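Pyocin S8 (Pseudomonas aeruginosa, PDB 6W0V) is a bacteriocin whose nuclease domain, the part held here, probably kills rival bacteria by cutting their DNA as an H-N-H endonuclease. Local coordinates at residues Asp1-Gly10 with Ala34-Trp45; Leu18-Ile29 with Ile111-Met121. The protein carries 1 engineered substitution. All coordinates share one frame; numbering follows the deposited sequence.

The two contacts alternate along the chain: 1-10 and 34-45 form interaction 1, while 18-29 and 111-121 form interaction 2. Their centres are about 18 Å apart, on opposite sides of the domain's centre. Interaction 1 makes a two-stranded antiparallel sheet from 4-5 and 41-42; interaction 2 puts 27-28 on the edge of a three-stranded sheet with 114-117 and 95-98. Helix 31-37 follows strand 27-28 and leads into strand 41-42. The contacts also meet directly: I111 N probably bonds to T7 O, and D112 receives N9 N. The N-terminal chain is thus stitched to the C-terminal part of the nuclease domain.

Interaction 1 (Asp1-Gly10 with Ala34-Trp45); sequences DEPGVATGNG and ADQLRGKEFKSW
G4 and V5 lie antiparallel to F42 and E41 in a small two-stranded sheet that ties the start of the nuclease domain to the chain leaving helix 31-37. G4 and F42 are the hydrogen-bonded pair: F42 N gives to G4 O at 2.7 Å, and G4 N bonds to F42 O at 2.8 Å. Beyond V5, A6 N binds K40 O. G39 N meets A6 O at 2.7 Å, from above the carbonyl plane rather than on a lone pair. G39 belongs to a type II beta turn from L37 to K40, where its positive phi of 83° suits a glycine.

A6 turns its methyl toward the other segment, with CB 3.3 Å from F42 CE2 in an oblique approach to the ring and L37 packed beside it. The F42 ring goes on to meet F48 of helix 45-57 edge-to-face, so the sheet rests on that helix.

At the helix 31-37 end, R38 starts with CG anti to its backbone N (chi1 177°) and bends at chi3, which brings the guanidinium edge to G8 O, 3.1 Å from R38 NH1. D35 OD1 lies in the same plane, 2.8 Å from R38 NH2, in a salt bridge. Two in-plane bonds should fix the rotation of the group, while N9 OD1 sits over one face, the amide standing 81° from the guanidinium.

At the other end D1 OD1 uses its syn lone pair to take W45 N at 2.7 Å, beside S44, whose OG N-caps helix 45-57 by taking D47 N. A water bridges D1 O and K43 O.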
loop_
_atom_site.group_PDB
_atom_site.type_symbol
_atom_site.label_atom_id
_atom_site.label_comp_id
_atom_site.label_asym_id
_atom_site.label_seq_id
_atom_site.Cartn_x
_atom_site.Cartn_y
_atom_site.Cartn_z
ATOM N N ASP A 1 4.708 -20.640 8.001
ATOM C CA ASP A 1 5.087 -19.242 8.382
ATOM C C ASP A 1 5.811 -19.270 9.734
ATOM O O ASP A 1 5.137 -19.182 10.781
ATOM C CB ASP A 1 3.870 -18.318 8.426
ATOM C CG ASP A 1 4.205 -16.894 8.838
ATOM O OD1 ASP A 1 5.313 -16.436 8.510
ATOM O OD2 ASP A 1 3.356 -16.260 9.491
ATOM N N GLU A 2 7.138 -19.375 9.699
ATOM C CA GLU A 2 7.992 -19.580 10.897
ATOM C C GLU A 2 9.041 -18.481 10.960
ATOM O O GLU A 2 9.297 -17.798 9.968
ATOM C CB GLU A 2 8.681 -20.942 10.827
ATOM C CG GLU A 2 9.847 -20.967 9.853
ATOM C CD GLU A 2 10.250 -22.348 9.371
ATOM O OE1 GLU A 2 10.862 -22.431 8.284
ATOM O OE2 GLU A 2 9.957 -23.331 10.085
ATOM N N PRO A 3 9.697 -18.284 12.125
ATOM C CA PRO A 3 10.771 -17.307 12.226
ATOM C C PRO A 3 11.941 -17.661 11.309
ATOM O O PRO A 3 12.108 -18.793 10.925
ATOM C CB PRO A 3 11.197 -17.350 13.697
ATOM C CG PRO A 3 9.978 -17.904 14.397
ATOM C CD PRO A 3 9.407 -18.915 13.420
ATOM N N GLY A 4 12.732 -16.655 10.979
ATOM C CA GLY A 4 13.958 -16.860 10.208
ATOM C C GLY A 4 14.813 -15.631 10.238
ATOM O O GLY A 4 14.457 -14.664 10.902
ATOM N N VAL A 5 15.903 -15.680 9.512
ATOM C CA VAL A 5 16.893 -14.585 9.463
ATOM C C VAL A 5 16.964 -14.175 8.011
ATOM O O VAL A 5 17.130 -15.017 7.148
ATOM C CB VAL A 5 18.252 -15.048 10.000
ATOM C CG1 VAL A 5 19.315 -13.979 9.832
ATOM C CG2 VAL A 5 18.139 -15.491 11.447
ATOM N N ALA A 6 16.755 -12.902 7.748
ATOM C CA ALA A 6 16.818 -12.423 6.368
ATOM C C ALA A 6 18.260 -12.509 5.915
ATOM O O ALA A 6 19.183 -12.276 6.699
ATOM C CB ALA A 6 16.293 -11.028 6.257
ATOM N N THR A 7 18.412 -12.874 4.667
ATOM C CA THR A 7 19.724 -12.979 4.027
ATOM C C THR A 7 19.605 -12.266 2.696
ATOM O O THR A 7 18.474 -12.133 2.194
ATOM C CB THR A 7 20.097 -14.452 3.896
ATOM O OG1 THR A 7 19.106 -15.056 3.065
ATOM C CG2 THR A 7 20.159 -15.156 5.234
ATOM N N GLY A 8 20.735 -11.830 2.166
ATOM C CA GLY A 8 20.809 -11.323 0.795
ATOM C C GLY A 8 20.934 -9.821 0.782
ATOM O O GLY A 8 20.783 -9.177 1.838
ATOM N N ASN A 9 21.230 -9.291 -0.390
ATOM C CA ASN A 9 21.733 -7.910 -0.526
ATOM C C ASN A 9 20.727 -7.065 -1.281
ATOM O O ASN A 9 20.915 -5.859 -1.274
ATOM C CB ASN A 9 23.085 -7.897 -1.226
ATOM C CG ASN A 9 24.156 -8.513 -0.359
ATOM O OD1 ASN A 9 24.026 -8.536 0.862
ATOM N ND2 ASN A 9 25.211 -9.002 -0.984
ATOM N N GLY A 10 19.723 -7.687 -1.896
ATOM C CA GLY A 10 18.878 -7.001 -2.882
ATOM C C GLY A 10 19.749 -6.382 -3.958
ATOM O O GLY A 10 20.881 -6.853 -4.168
ATOM N N ALA A 34 17.500 -4.064 1.921
ATOM C CA ALA A 34 18.190 -5.312 2.304
ATOM C C ALA A 34 19.061 -5.001 3.522
ATOM O O ALA A 34 19.033 -5.769 4.487
ATOM C CB ALA A 34 18.993 -5.862 1.160
ATOM N N ASP A 35 19.749 -3.862 3.509
ATOM C CA ASP A 35 20.662 -3.458 4.608
ATOM C C ASP A 35 19.921 -3.429 5.944
ATOM O O ASP A 35 20.562 -3.669 6.965
ATOM C CB ASP A 35 21.302 -2.103 4.332
ATOM C CG ASP A 35 22.310 -2.136 3.201
ATOM O OD1 ASP A 35 22.780 -3.235 2.859
ATOM O OD2 ASP A 35 22.615 -1.066 2.673
ATOM N N GLN A 36 18.630 -3.114 5.936
ATOM C CA GLN A 36 17.831 -2.929 7.172
ATOM C C GLN A 36 17.220 -4.249 7.619
ATOM O O GLN A 36 16.618 -4.279 8.695
ATOM C CB GLN A 36 16.713 -1.915 6.932
ATOM C CG GLN A 36 17.223 -0.541 6.528
ATOM C CD GLN A 36 18.279 -0.061 7.490
ATOM O OE1 GLN A 36 18.183 -0.272 8.698
ATOM N NE2 GLN A 36 19.315 0.566 6.959
ATOM N N LEU A 37 17.357 -5.303 6.818
ATOM C CA LEU A 37 16.650 -6.572 7.099
ATOM C C LEU A 37 17.667 -7.682 7.249
ATOM O O LEU A 37 17.489 -8.504 8.146
ATOM C CB LEU A 37 15.691 -6.870 5.953
ATOM C CG LEU A 37 14.652 -5.786 5.711
ATOM C CD1 LEU A 37 13.945 -6.036 4.396
ATOM C CD2 LEU A 37 13.668 -5.716 6.866
ATOM N N ARG A 38 18.673 -7.672 6.385
ATOM C CA ARG A 38 19.666 -8.754 6.310
ATOM C C ARG A 38 20.233 -9.008 7.703
ATOM O O ARG A 38 20.664 -8.066 8.378
ATOM C CB ARG A 38 20.773 -8.382 5.334
ATOM C CG ARG A 38 21.865 -9.433 5.285
ATOM C CD ARG A 38 22.945 -9.061 4.315
ATOM N NE ARG A 38 23.433 -7.717 4.574
ATOM C CZ ARG A 38 23.086 -6.630 3.898
ATOM N NH1 ARG A 38 22.200 -6.697 2.916
ATOM N NH2 ARG A 38 23.619 -5.469 4.235
ATOM N N GLY A 39 20.248 -10.277 8.098
ATOM C CA GLY A 39 20.884 -10.705 9.350
ATOM C C GLY A 39 19.977 -10.524 10.549
ATOM O O GLY A 39 20.344 -10.970 11.665
ATOM N N LYS A 40 18.825 -9.900 10.367
ATOM C CA LYS A 40 17.891 -9.744 11.489
ATOM C C LYS A 40 16.977 -10.953 11.537
ATOM O O LYS A 40 16.748 -11.588 10.480
ATOM C CB LYS A 40 17.098 -8.451 11.344
ATOM C CG LYS A 40 17.966 -7.211 11.363
ATOM C CD LYS A 40 17.148 -5.961 11.345
ATOM C CE LYS A 40 17.990 -4.721 11.529
ATOM N NZ LYS A 40 17.198 -3.502 11.257
ATOM N N GLU A 41 16.472 -11.227 12.728
ATOM C CA GLU A 41 15.460 -12.274 12.944
ATOM C C GLU A 41 14.112 -11.664 12.570
ATOM O O GLU A 41 13.864 -10.488 12.887
ATOM C CB GLU A 41 15.425 -12.762 14.388
ATOM C CG GLU A 41 14.394 -13.854 14.604
ATOM C CD GLU A 41 14.057 -14.152 16.052
ATOM O OE1 GLU A 41 14.065 -15.340 16.413
ATOM O OE2 GLU A 41 13.762 -13.201 16.804
ATOM N N PHE A 42 13.300 -12.453 11.897
ATOM C CA PHE A 42 11.881 -12.169 11.632
ATOM C C PHE A 42 11.058 -13.265 12.254
ATOM O O PHE A 42 11.460 -14.418 12.175
ATOM C CB PHE A 42 11.666 -12.009 10.140
ATOM C CG PHE A 42 12.480 -10.841 9.683
ATOM C CD1 PHE A 42 11.994 -9.558 9.838
ATOM C CD2 PHE A 42 13.780 -11.021 9.255
ATOM C CE1 PHE A 42 12.775 -8.483 9.474
ATOM C CE2 PHE A 42 14.554 -9.940 8.883
ATOM C CZ PHE A 42 14.047 -8.673 8.999
ATOM N N LYS A 43 9.982 -12.896 12.920
ATOM C CA LYS A 43 9.182 -13.875 13.684
ATOM C C LYS A 43 8.200 -14.544 12.740
ATOM O O LYS A 43 7.628 -15.557 13.101
ATOM C CB LYS A 43 8.465 -13.169 14.830
ATOM C CG LYS A 43 9.400 -12.531 15.840
ATOM C CD LYS A 43 10.502 -13.445 16.288
ATOM C CE LYS A 43 9.979 -14.755 16.832
ATOM N NZ LYS A 43 9.135 -14.563 18.035
ATOM N N SER A 44 7.968 -13.920 11.594
ATOM C CA SER A 44 6.922 -14.332 10.646
ATOM C C SER A 44 7.112 -13.548 9.368
ATOM O O SER A 44 7.867 -12.550 9.359
ATOM C CB SER A 44 5.561 -14.077 11.192
ATOM O OG SER A 44 5.348 -12.682 11.275
ATOM N N TRP A 45 6.396 -13.962 8.345
ATOM C CA TRP A 45 6.376 -13.199 7.088
ATOM C C TRP A 45 5.838 -11.800 7.384
ATOM O O TRP A 45 6.430 -10.821 6.923
ATOM C CB TRP A 45 5.537 -13.899 6.033
ATOM C CG TRP A 45 5.560 -13.047 4.814
ATOM C CD1 TRP A 45 4.541 -12.330 4.265
ATOM C CD2 TRP A 45 6.738 -12.713 4.077
ATOM N NE1 TRP A 45 5.001 -11.621 3.193
ATOM C CE2 TRP A 45 6.342 -11.840 3.047
ATOM C CE3 TRP A 45 8.076 -13.113 4.152
ATOM C CZ2 TRP A 45 7.242 -11.340 2.114
ATOM C CZ3 TRP A 45 8.967 -12.611 3.231
ATOM C CH2 TRP A 45 8.552 -11.739 2.224
HETATM O O HOH W 1 5.745 -17.301 12.680
HETATM O O HOH W 2 22.369 -4.890 0.660
#

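Interaction 2 (Leu18-Ile29 with Ile111-Met121); sequences LAGASQGDGVPI and IDNLRVMTPKM
V116 O is gripped by several groups of 18-29: V27 N donates to it in the carbonyl plane at 2.8 Å, and the CA-H groups of G26 and A21 make weaker contacts with it. V116 N answers with a bond to V27 O at 2.7 Å, completing an antiparallel hydrogen-bonded pair. Further along, T118 N reaches A21 O at 2.9 Å, from well above the carbonyl plane.

R115 curls back against D25 and G26, the last residues of the type II' turn from Q23 to G26, its chain bent at chi2 (-60°) and chi3. R115 NH1 gives to G26 O at 3.2 Å, with the oxygen near the guanidinium plane; NE makes only a weak bond to D25 O. D25 OD1 lies above one face, offset toward the rim and 3.5 Å from R115 NH1, a salt bridge of charges alone. P28 lies over the opposite face, its N above the centre and its CD 3.3 Å from R115 NH1.

I29 carries much of the apolar contact. Its CD1 meets V116 CG2 at 3.7 Å and its CG1 leans on L114 CB, the side chains of I29 and V116 crossing at about a right angle. A water joins I29 N to I111 O and L114 O.

Strands 95-98 and 114-117 with helix 119-122 are probably the beta-beta-alpha core of the His-Me finger clan, and 27-28 adds an edge strand beside 114-117. I29 and V116 pack against F52 of helix 45-57, and I111 against helix 31-37.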
loop_
_atom_site.group_PDB
_atom_site.type_symbol
_atom_site.label_atom_id
_atom_site.label_comp_id
_atom_site.label_asym_id
_atom_site.label_seq_id
_atom_site.Cartn_x
_atom_site.Cartn_y
_atom_site.Cartn_z
ATOM N N LEU A 18 9.320 1.369 -7.484
ATOM C CA LEU A 18 8.169 0.471 -7.751
ATOM C C LEU A 18 7.574 0.736 -9.132
ATOM O O LEU A 18 6.642 0.002 -9.494
ATOM C CB LEU A 18 7.122 0.653 -6.656
ATOM C CG LEU A 18 7.550 0.179 -5.275
ATOM C CD1 LEU A 18 6.359 0.137 -4.345
ATOM C CD2 LEU A 18 8.219 -1.185 -5.349
ATOM N N ALA A 19 8.107 1.685 -9.901
ATOM C CA ALA A 19 7.679 1.899 -11.304
ATOM C C ALA A 19 7.677 0.546 -12.028
ATOM O O ALA A 19 6.711 0.272 -12.759
ATOM C CB ALA A 19 8.565 2.905 -11.993
ATOM N N GLY A 20 8.701 -0.279 -11.794
ATOM C CA GLY A 20 8.879 -1.583 -12.463
ATOM C C GLY A 20 8.063 -2.698 -11.823
ATOM O O GLY A 20 8.035 -3.803 -12.403
ATOM N N ALA A 21 7.423 -2.441 -10.677
ATOM C CA ALA A 21 6.639 -3.453 -9.927
ATOM C C ALA A 21 5.464 -3.931 -10.781
ATOM O O ALA A 21 4.982 -5.047 -10.547
ATOM C CB ALA A 21 6.165 -2.908 -8.605
ATOM N N SER A 22 5.039 -3.113 -11.746
ATOM C CA SER A 22 3.851 -3.341 -12.600
ATOM C C SER A 22 4.246 -4.012 -13.916
ATOM O O SER A 22 3.401 -4.058 -14.825
ATOM C CB SER A 22 3.165 -2.036 -12.862
ATOM O OG SER A 22 4.066 -1.122 -13.469
ATOM N N GLN A 23 5.467 -4.534 -14.012
ATOM C CA GLN A 23 5.969 -5.145 -15.265
ATOM C C GLN A 23 6.745 -6.414 -14.943
ATOM O O GLN A 23 7.440 -6.420 -13.916
ATOM C CB GLN A 23 6.875 -4.169 -16.003
ATOM C CG GLN A 23 6.122 -2.989 -16.592
ATOM C CD GLN A 23 6.774 -1.686 -16.206
ATOM O OE1 GLN A 23 6.405 -1.061 -15.216
ATOM N NE2 GLN A 23 7.776 -1.286 -16.971
ATOM N N GLY A 24 6.623 -7.411 -15.822
ATOM C CA GLY A 24 7.390 -8.670 -15.815
ATOM C C GLY A 24 7.570 -9.227 -14.416
ATOM O O GLY A 24 6.558 -9.516 -13.750
ATOM N N ASP A 25 8.820 -9.342 -13.971
ATOM C CA ASP A 25 9.187 -10.039 -12.711
ATOM C C ASP A 25 9.137 -9.067 -11.529
ATOM O O ASP A 25 9.573 -9.459 -10.448
ATOM C CB ASP A 25 10.572 -10.681 -12.818
ATOM C CG ASP A 25 11.680 -9.700 -13.162
ATOM O OD1 ASP A 25 12.856 -10.115 -13.115
ATOM O OD2 ASP A 25 11.357 -8.539 -13.491
ATOM N N GLY A 26 8.617 -7.851 -11.709
ATOM C CA GLY A 26 8.578 -6.862 -10.620
ATOM C C GLY A 26 9.960 -6.296 -10.391
ATOM O O GLY A 26 10.767 -6.300 -11.335
ATOM N N VAL A 27 10.233 -5.808 -9.192
ATOM C CA VAL A 27 11.512 -5.099 -8.935
ATOM C C VAL A 27 12.199 -5.783 -7.774
ATOM O O VAL A 27 11.552 -6.266 -6.852
ATOM C CB VAL A 27 11.311 -3.598 -8.684
ATOM C CG1 VAL A 27 10.793 -2.924 -9.940
ATOM C CG2 VAL A 27 10.398 -3.326 -7.499
ATOM N N PRO A 28 13.540 -5.776 -7.776
ATOM C CA PRO A 28 14.276 -6.355 -6.671
ATOM C C PRO A 28 14.113 -5.463 -5.441
ATOM O O PRO A 28 13.601 -4.348 -5.518
ATOM C CB PRO A 28 15.716 -6.370 -7.181
ATOM C CG PRO A 28 15.773 -5.172 -8.106
ATOM C CD PRO A 28 14.415 -5.141 -8.776
ATOM N N ILE A 29 14.523 -5.990 -4.310
ATOM C CA ILE A 29 14.537 -5.240 -3.033
ATOM C C ILE A 29 15.729 -4.309 -3.096
ATOM O O ILE A 29 16.830 -4.730 -3.417
ATOM C CB ILE A 29 14.626 -6.207 -1.846
ATOM C CG1 ILE A 29 13.520 -7.265 -1.914
ATOM C CG2 ILE A 29 14.629 -5.448 -0.533
ATOM C CD1 ILE A 29 12.193 -6.757 -2.466
ATOM N N ILE A 111 16.237 -12.114 0.783
ATOM C CA ILE A 111 15.891 -10.826 0.146
ATOM C C ILE A 111 16.115 -10.946 -1.359
ATOM O O ILE A 111 15.360 -10.353 -2.114
ATOM C CB ILE A 111 16.715 -9.713 0.794
ATOM C CG1 ILE A 111 16.341 -9.586 2.273
ATOM C CG2 ILE A 111 16.537 -8.405 0.049
ATOM C CD1 ILE A 111 17.392 -8.932 3.101
ATOM N N ASP A 112 17.098 -11.721 -1.791
ATOM C CA ASP A 112 17.398 -11.856 -3.235
ATOM C C ASP A 112 16.364 -12.769 -3.887
ATOM O O ASP A 112 16.327 -12.825 -5.123
ATOM C CB ASP A 112 18.831 -12.331 -3.436
ATOM C CG ASP A 112 19.809 -11.318 -2.882
ATOM O OD1 ASP A 112 19.591 -10.126 -3.120
ATOM O OD2 ASP A 112 20.753 -11.719 -2.209
ATOM N N ASN A 113 15.537 -13.432 -3.084
ATOM C CA ASN A 113 14.418 -14.257 -3.590
ATOM C C ASN A 113 13.143 -13.415 -3.659
ATOM O O ASN A 113 12.080 -13.975 -3.965
ATOM C CB ASN A 113 14.184 -15.485 -2.720
ATOM C CG ASN A 113 13.254 -16.466 -3.391
ATOM O OD1 ASN A 113 13.304 -16.634 -4.607
ATOM N ND2 ASN A 113 12.389 -17.087 -2.610
ATOM N N LEU A 114 13.240 -12.122 -3.364
ATOM C CA LEU A 114 12.033 -11.274 -3.280
ATOM C C LEU A 114 12.010 -10.308 -4.448
ATOM O O LEU A 114 13.042 -9.736 -4.797
ATOM C CB LEU A 114 12.014 -10.513 -1.963
ATOM C CG LEU A 114 12.170 -11.392 -0.729
ATOM C CD1 LEU A 114 12.146 -10.532 0.517
ATOM C CD2 LEU A 114 11.094 -12.467 -0.674
ATOM N N ARG A 115 10.813 -10.115 -4.967
ATOM C CA ARG A 115 10.533 -9.053 -5.943
ATOM C C ARG A 115 9.309 -8.331 -5.441
ATOM O O ARG A 115 8.397 -8.995 -4.967
ATOM C CB ARG A 115 10.219 -9.639 -7.313
ATOM C CG ARG A 115 11.341 -10.487 -7.866
ATOM C CD ARG A 115 12.574 -9.656 -7.998
ATOM N NE ARG A 115 12.554 -8.783 -9.155
ATOM C CZ ARG A 115 13.660 -8.451 -9.807
ATOM N NH1 ARG A 115 13.616 -7.629 -10.839
ATOM N NH2 ARG A 115 14.818 -8.951 -9.420
ATOM N N VAL A 116 9.276 -7.026 -5.582
ATOM C CA VAL A 116 8.007 -6.320 -5.309
ATOM C C VAL A 116 7.249 -6.238 -6.626
ATOM O O VAL A 116 7.845 -5.930 -7.660
ATOM C CB VAL A 116 8.243 -4.978 -4.627
ATOM C CG1 VAL A 116 6.924 -4.250 -4.430
ATOM C CG2 VAL A 116 8.950 -5.197 -3.309
ATOM N N MET A 117 5.979 -6.594 -6.559
ATOM C CA MET A 117 5.108 -6.689 -7.739
ATOM C C MET A 117 3.792 -6.034 -7.383
ATOM O O MET A 117 3.389 -6.084 -6.226
ATOM C CB MET A 117 4.834 -8.146 -8.089
ATOM C CG MET A 117 6.075 -8.906 -8.403
ATOM S SD MET A 117 5.581 -10.519 -8.934
ATOM C CE MET A 117 7.035 -11.008 -9.855
ATOM N N THR A 118 3.126 -5.484 -8.371
ATOM C CA THR A 118 1.708 -5.145 -8.203
ATOM C C THR A 118 0.935 -6.451 -8.194
ATOM O O THR A 118 1.395 -7.451 -8.738
ATOM C CB THR A 118 1.249 -4.238 -9.331
ATOM O OG1 THR A 118 1.398 -5.005 -10.526
ATOM C CG2 THR A 118 2.046 -2.954 -9.367
ATOM N N PRO A 119 -0.256 -6.475 -7.576
ATOM C CA PRO A 119 -1.114 -7.653 -7.629
ATOM C C PRO A 119 -1.328 -8.125 -9.066
ATOM O O PRO A 119 -1.336 -9.309 -9.294
ATOM C CB PRO A 119 -2.408 -7.134 -7.010
ATOM C CG PRO A 119 -1.921 -6.130 -6.000
ATOM C CD PRO A 119 -0.786 -5.423 -6.703
ATOM N N LYS A 120 -1.520 -7.178 -9.984
ATOM C CA LYS A 120 -1.787 -7.478 -11.409
ATOM C C LYS A 120 -0.640 -8.331 -11.948
ATOM O O LYS A 120 -0.914 -9.332 -12.624
ATOM C CB LYS A 120 -1.929 -6.190 -12.215
ATOM C CG LYS A 120 -2.282 -6.390 -13.676
ATOM C CD LYS A 120 -2.235 -5.103 -14.466
ATOM C CE LYS A 120 -2.115 -5.331 -15.958
ATOM N NZ LYS A 120 -0.915 -6.130 -16.308
ATOM N N MET A 121 0.599 -7.947 -11.654
ATOM C CA MET A 121 1.783 -8.718 -12.101
ATOM C C MET A 121 1.881 -9.991 -11.263
ATOM O O MET A 121 2.121 -11.059 -11.835
ATOM C CB MET A 121 3.071 -7.906 -11.958
ATOM C CG MET A 121 3.268 -6.903 -13.073
ATOM S SD MET A 121 2.811 -7.552 -14.709
ATOM C CE MET A 121 3.758 -9.072 -14.752
HETATM O O HOH W 3 15.809 -8.578 -4.218
#